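Local coordinates for amino acid ABC transporter, periplasmic amino acid-binding protein, putative (Streptococcus pneumoniae, PDB 4I62), which binds L-arginine between its two lobes and probably delivers it to an amino acid ABC transporter for uptake into the cell, at residues A[151-165]-A[189-201]. Sequence-based numbering, arbitrary orientation.
With ARG (arginine), chain B.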
loop_
_atom_site.group_PDB
_atom_site.type_symbol
_atom_site.label_atom_id
_atom_site.label_comp_id
_atom_site.label_asym_id
_atom_site.label_seq_id
_atom_site.Cartn_x
_atom_site.Cartn_y
_atom_site.Cartn_z
ATOM N N LYS A 151 -18.497 -9.372 15.037
ATOM C CA LYS A 151 -17.345 -8.590 15.456
ATOM C C LYS A 151 -17.226 -7.323 14.623
ATOM O O LYS A 151 -17.887 -7.164 13.595
ATOM C CB LYS A 151 -16.048 -9.411 15.324
ATOM C CG LYS A 151 -16.071 -10.730 16.083
ATOM C CD LYS A 151 -16.245 -10.462 17.574
ATOM C CE LYS A 151 -16.496 -11.724 18.391
ATOM N NZ LYS A 151 -15.296 -12.605 18.432
ATOM N N LYS A 152 -16.366 -6.413 15.074
ATOM C CA LYS A 152 -16.112 -5.142 14.414
ATOM C C LYS A 152 -14.764 -5.212 13.684
ATOM O O LYS A 152 -13.742 -5.484 14.302
ATOM C CB LYS A 152 -16.084 -4.014 15.465
ATOM C CG LYS A 152 -17.342 -3.932 16.319
ATOM C CD LYS A 152 -17.107 -3.201 17.628
ATOM C CE LYS A 152 -18.387 -3.139 18.449
ATOM N NZ LYS A 152 -19.002 -4.496 18.648
ATOM N N VAL A 153 -14.794 -4.969 12.375
ATOM C CA VAL A 153 -13.607 -5.159 11.540
ATOM C C VAL A 153 -13.318 -3.881 10.766
ATOM O O VAL A 153 -14.223 -3.311 10.119
ATOM C CB VAL A 153 -13.850 -6.323 10.545
ATOM C CG1 VAL A 153 -12.615 -6.594 9.684
ATOM C CG2 VAL A 153 -14.238 -7.588 11.311
ATOM N N GLY A 154 -12.079 -3.424 10.835
ATOM C CA GLY A 154 -11.661 -2.223 10.135
ATOM C C GLY A 154 -10.863 -2.488 8.876
ATOM O O GLY A 154 -10.183 -3.495 8.735
ATOM N N ALA A 155 -10.905 -1.489 7.987
ATOM C CA ALA A 155 -10.096 -1.468 6.777
ATOM C C ALA A 155 -9.934 -0.029 6.318
ATOM O O ALA A 155 -10.728 0.843 6.674
ATOM C CB ALA A 155 -10.721 -2.304 5.660
ATOM N N GLN A 156 -8.926 0.208 5.485
ATOM C CA GLN A 156 -8.676 1.559 4.996
ATOM C C GLN A 156 -9.668 1.940 3.902
ATOM O O GLN A 156 -9.914 1.191 2.945
ATOM C CB GLN A 156 -7.232 1.708 4.500
ATOM C CG GLN A 156 -6.957 3.173 4.044
ATOM C CD GLN A 156 -5.514 3.480 3.682
ATOM O OE1 GLN A 156 -4.872 2.724 2.969
ATOM N NE2 GLN A 156 -5.009 4.599 4.142
ATOM N N LYS A 157 -10.230 3.138 4.032
ATOM C CA LYS A 157 -11.146 3.638 3.020
ATOM C C LYS A 157 -10.484 3.704 1.649
ATOM O O LYS A 157 -9.364 4.238 1.520
ATOM C CB LYS A 157 -11.638 5.021 3.413
ATOM C CG LYS A 157 -12.881 5.463 2.649
ATOM C CD LYS A 157 -13.221 6.936 2.935
ATOM C CE LYS A 157 -14.561 7.343 2.352
ATOM N NZ LYS A 157 -14.634 7.037 0.907
ATOM N N GLY A 158 -11.167 3.166 0.633
ATOM C CA GLY A 158 -10.636 3.176 -0.726
ATOM C C GLY A 158 -9.783 1.970 -1.062
ATOM O O GLY A 158 -9.325 1.872 -2.207
ATOM N N SER A 159 -9.557 1.085 -0.098
ATOM C CA SER A 159 -8.678 -0.068 -0.342
ATOM C C SER A 159 -9.456 -1.296 -0.807
ATOM O O SER A 159 -10.669 -1.434 -0.551
ATOM C CB SER A 159 -7.912 -0.419 0.938
ATOM O OG SER A 159 -8.756 -1.010 1.926
ATOM N N ILE A 160 -8.733 -2.250 -1.405
ATOM C CA ILE A 160 -9.367 -3.508 -1.742
ATOM C C ILE A 160 -9.723 -4.315 -0.494
ATOM O O ILE A 160 -10.596 -5.187 -0.545
ATOM C CB ILE A 160 -8.539 -4.343 -2.743
ATOM C CG1 ILE A 160 -7.259 -4.892 -2.136
ATOM C CG2 ILE A 160 -8.216 -3.544 -4.012
ATOM C CD1 ILE A 160 -6.696 -6.062 -2.913
ATOM N N GLN A 161 -9.077 -4.030 0.619
ATOM C CA GLN A 161 -9.435 -4.669 1.880
ATOM C C GLN A 161 -10.820 -4.230 2.323
ATOM O O GLN A 161 -11.597 -5.049 2.859
ATOM C CB GLN A 161 -8.398 -4.324 2.954
ATOM C CG GLN A 161 -7.045 -5.038 2.764
ATOM C CD GLN A 161 -6.279 -4.574 1.539
ATOM O OE1 GLN A 161 -6.244 -3.379 1.197
ATOM N NE2 GLN A 161 -5.643 -5.509 0.863
ATOM N N GLU A 162 -11.153 -2.963 2.142
ATOM C CA GLU A 162 -12.499 -2.479 2.451
ATOM C C GLU A 162 -13.514 -3.216 1.586
ATOM O O GLU A 162 -14.567 -3.633 2.075
ATOM C CB GLU A 162 -12.568 -0.981 2.162
ATOM C CG GLU A 162 -13.964 -0.385 2.347
ATOM C CD GLU A 162 -14.072 1.073 1.933
ATOM O OE1 GLU A 162 -13.475 1.525 0.939
ATOM O OE2 GLU A 162 -14.820 1.806 2.617
ATOM N N THR A 163 -13.209 -3.383 0.301
ATOM C CA THR A 163 -14.098 -4.130 -0.595
ATOM C C THR A 163 -14.299 -5.576 -0.157
ATOM O O THR A 163 -15.433 -6.078 -0.162
ATOM C CB THR A 163 -13.585 -4.059 -2.030
ATOM O OG1 THR A 163 -13.500 -2.679 -2.402
ATOM C CG2 THR A 163 -14.495 -4.773 -2.997
ATOM N N MET A 164 -13.210 -6.239 0.213
ATOM C CA MET A 164 -13.289 -7.615 0.695
ATOM C C MET A 164 -14.192 -7.707 1.917
ATOM O O MET A 164 -15.017 -8.617 2.006
ATOM C CB MET A 164 -11.889 -8.111 1.055
ATOM C CG MET A 164 -11.741 -9.598 1.136
ATOM S SD MET A 164 -10.041 -10.009 1.639
ATOM C CE MET A 164 -9.083 -8.577 1.084
ATOM N N ALA A 165 -14.020 -6.787 2.851
ATOM C CA ALA A 165 -14.848 -6.803 4.050
ATOM C C ALA A 165 -16.312 -6.623 3.716
ATOM O O ALA A 165 -17.172 -7.362 4.230
ATOM C CB ALA A 165 -14.400 -5.742 5.018
ATOM N N SER A 189 -7.794 0.637 21.119
ATOM C CA SER A 189 -8.787 1.037 22.108
ATOM C C SER A 189 -9.891 -0.005 22.236
ATOM O O SER A 189 -10.844 0.168 23.014
ATOM C CB SER A 189 -9.390 2.372 21.730
ATOM O OG SER A 189 -10.173 2.196 20.583
ATOM N N GLY A 190 -9.747 -1.091 21.480
ATOM C CA GLY A 190 -10.740 -2.136 21.466
ATOM C C GLY A 190 -12.012 -1.606 20.870
ATOM O O GLY A 190 -13.086 -2.104 21.183
ATOM N N GLN A 191 -11.896 -0.600 20.007
ATOM C CA GLN A 191 -13.061 -0.107 19.283
ATOM C C GLN A 191 -13.399 -0.983 18.080
ATOM O O GLN A 191 -14.567 -1.135 17.722
ATOM C CB GLN A 191 -12.871 1.349 18.873
ATOM C CG GLN A 191 -12.870 2.320 20.032
ATOM C CD GLN A 191 -12.485 3.721 19.590
ATOM O OE1 GLN A 191 -11.306 4.136 19.616
ATOM N NE2 GLN A 191 -13.478 4.447 19.144
ATOM N N VAL A 192 -12.361 -1.517 17.440
ATOM C CA VAL A 192 -12.511 -2.641 16.511
ATOM C C VAL A 192 -11.803 -3.878 17.060
ATOM O O VAL A 192 -10.880 -3.756 17.897
ATOM C CB VAL A 192 -12.001 -2.354 15.080
ATOM C CG1 VAL A 192 -12.730 -1.154 14.494
ATOM C CG2 VAL A 192 -10.505 -2.152 15.035
ATOM N N ASP A 193 -12.225 -5.055 16.612
ATOM C CA ASP A 193 -11.643 -6.313 17.012
ATOM C C ASP A 193 -10.484 -6.760 16.122
ATOM O O ASP A 193 -9.650 -7.544 16.546
ATOM C CB ASP A 193 -12.744 -7.372 16.964
ATOM C CG ASP A 193 -13.800 -7.100 17.958
ATOM O OD1 ASP A 193 -13.429 -7.047 19.166
ATOM O OD2 ASP A 193 -14.991 -6.920 17.592
ATOM N N ALA A 194 -10.456 -6.278 14.876
ATOM C CA ALA A 194 -9.456 -6.737 13.904
ATOM C C ALA A 194 -9.384 -5.719 12.798
ATOM O O ALA A 194 -10.385 -5.032 12.509
ATOM C CB ALA A 194 -9.840 -8.089 13.317
ATOM N N VAL A 195 -8.221 -5.623 12.161
ATOM C CA VAL A 195 -8.043 -4.809 10.962
ATOM C C VAL A 195 -7.431 -5.680 9.880
ATOM O O VAL A 195 -6.502 -6.463 10.141
ATOM C CB VAL A 195 -7.139 -3.579 11.243
ATOM C CG1 VAL A 195 -6.882 -2.783 9.966
ATOM C CG2 VAL A 195 -7.764 -2.707 12.312
ATOM N N ILE A 196 -7.936 -5.563 8.650
ATOM C CA ILE A 196 -7.401 -6.307 7.519
ATOM C C ILE A 196 -6.274 -5.530 6.864
ATOM O O ILE A 196 -6.496 -4.394 6.394
ATOM C CB ILE A 196 -8.487 -6.613 6.452
ATOM C CG1 ILE A 196 -9.758 -7.194 7.070
ATOM C CG2 ILE A 196 -7.928 -7.499 5.355
ATOM C CD1 ILE A 196 -10.876 -7.402 6.072
ATOM N N PHE A 197 -5.076 -6.110 6.784
ATOM C CA PHE A 197 -3.963 -5.505 6.072
ATOM C C PHE A 197 -3.193 -6.591 5.328
ATOM O O PHE A 197 -3.087 -7.732 5.784
ATOM C CB PHE A 197 -2.926 -4.847 7.019
ATOM C CG PHE A 197 -3.304 -3.517 7.606
ATOM C CD1 PHE A 197 -3.810 -2.485 6.860
ATOM C CD2 PHE A 197 -3.125 -3.297 8.964
ATOM C CE1 PHE A 197 -4.150 -1.242 7.460
ATOM C CE2 PHE A 197 -3.414 -2.069 9.544
ATOM C CZ PHE A 197 -3.912 -1.043 8.798
ATOM N N GLU A 198 -2.589 -6.198 4.208
ATOM C CA GLU A 198 -1.646 -7.082 3.525
ATOM C C GLU A 198 -0.462 -7.412 4.446
ATOM O O GLU A 198 -0.019 -6.568 5.241
ATOM C CB GLU A 198 -1.214 -6.442 2.206
ATOM C CG GLU A 198 -2.377 -6.529 1.187
ATOM C CD GLU A 198 -2.518 -5.368 0.197
ATOM O OE1 GLU A 198 -2.060 -4.232 0.481
ATOM O OE2 GLU A 198 -3.179 -5.578 -0.839
ATOM N N GLU A 199 0.045 -8.626 4.315
ATOM C CA GLU A 199 0.980 -9.210 5.258
ATOM C C GLU A 199 2.177 -8.315 5.648
ATOM O O GLU A 199 2.444 -8.162 6.841
ATOM C CB GLU A 199 1.450 -10.582 4.759
ATOM C CG GLU A 199 2.362 -11.283 5.757
ATOM C CD GLU A 199 2.647 -12.739 5.404
ATOM O OE1 GLU A 199 2.430 -13.147 4.240
ATOM O OE2 GLU A 199 3.180 -13.483 6.271
ATOM N N PRO A 200 2.913 -7.747 4.684
ATOM C CA PRO A 200 4.115 -6.985 5.091
ATOM C C PRO A 200 3.757 -5.746 5.905
ATOM O O PRO A 200 4.481 -5.348 6.806
ATOM C CB PRO A 200 4.756 -6.583 3.742
ATOM C CG PRO A 200 3.653 -6.688 2.744
ATOM C CD PRO A 200 2.797 -7.839 3.217
ATOM N N VAL A 201 2.620 -5.149 5.585
ATOM C CA VAL A 201 2.141 -3.962 6.285
ATOM C C VAL A 201 1.655 -4.333 7.696
ATOM O O VAL A 201 1.985 -3.666 8.681
ATOM C CB VAL A 201 1.063 -3.247 5.439
ATOM C CG1 VAL A 201 0.433 -2.097 6.204
ATOM C CG2 VAL A 201 1.716 -2.747 4.155
HETATM N N ARG B . -3.166 -2.665 -1.716
HETATM C CA ARG B . -4.400 -1.973 -1.260
HETATM C C ARG B . -5.133 -1.316 -2.426
HETATM O O ARG B . -4.515 -1.091 -3.488
HETATM C CB ARG B . -4.099 -1.002 -0.135
HETATM C CG ARG B . -3.027 0.031 -0.492
HETATM C CD ARG B . -2.954 1.150 0.527
HETATM N NE ARG B . -1.745 1.926 0.324
HETATM C CZ ARG B . -1.398 2.987 1.023
HETATM N NH1 ARG B . -0.269 3.627 0.737
HETATM N NH2 ARG B . -2.184 3.422 2.006
HETATM O OXT ARG B . -6.348 -0.981 -2.229
HETATM O O HOH W 1 -17.114 -6.372 19.238
HETATM O O HOH W 2 -7.074 -1.945 5.312
#
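G154 bonds strand 152-156 to the parallel strand 194-198 through both its backbone N and O: its N donates to A194 O (2.9 Å), and its O accepts from I196 N at 3.1 Å. At the start of the pair, K152 O takes D193 N at 2.8 Å, and a second, weak bond from A194 N. D193 folds its carboxylate back so that OD2, by its anti lone pair, receives K152 N at 2.9 Å in an almost straight bond (176°); a water links OD2 to K152 NZ as well. Where the strands diverge, another water replaces the direct bond, accepting from Q156 N and donating to I196 O. I196, with CG1 anti to its carbonyl carbon (chi1 -48°), lays CG1 against V153 CG1, while CG2 meets Q161 CG (3.7 Å) and CD1 reaches A165 CB under helix 160-168.

At the strand ends the contact becomes the arginine site. E198 OE1 accepts from the ligand's N (2.9 Å) and from Y227 OH; OE2 takes weak bonds from the ligand's N and from Q161 NE2, whose stronger partner is N130. I160 N, in the helix's first turn, donates to ligand OXT at 2.8 Å, and Q156 OE1 accepts from NH2.

Within this type II periplasmic-binding fold, strand 152-156 lies between 173-177 and 194-198, and 194-198 pairs antiparallel with 126-135 on its other side; helix 160-168 covers the V153 and I196 face, and helix 180-188 meets V192 and F197.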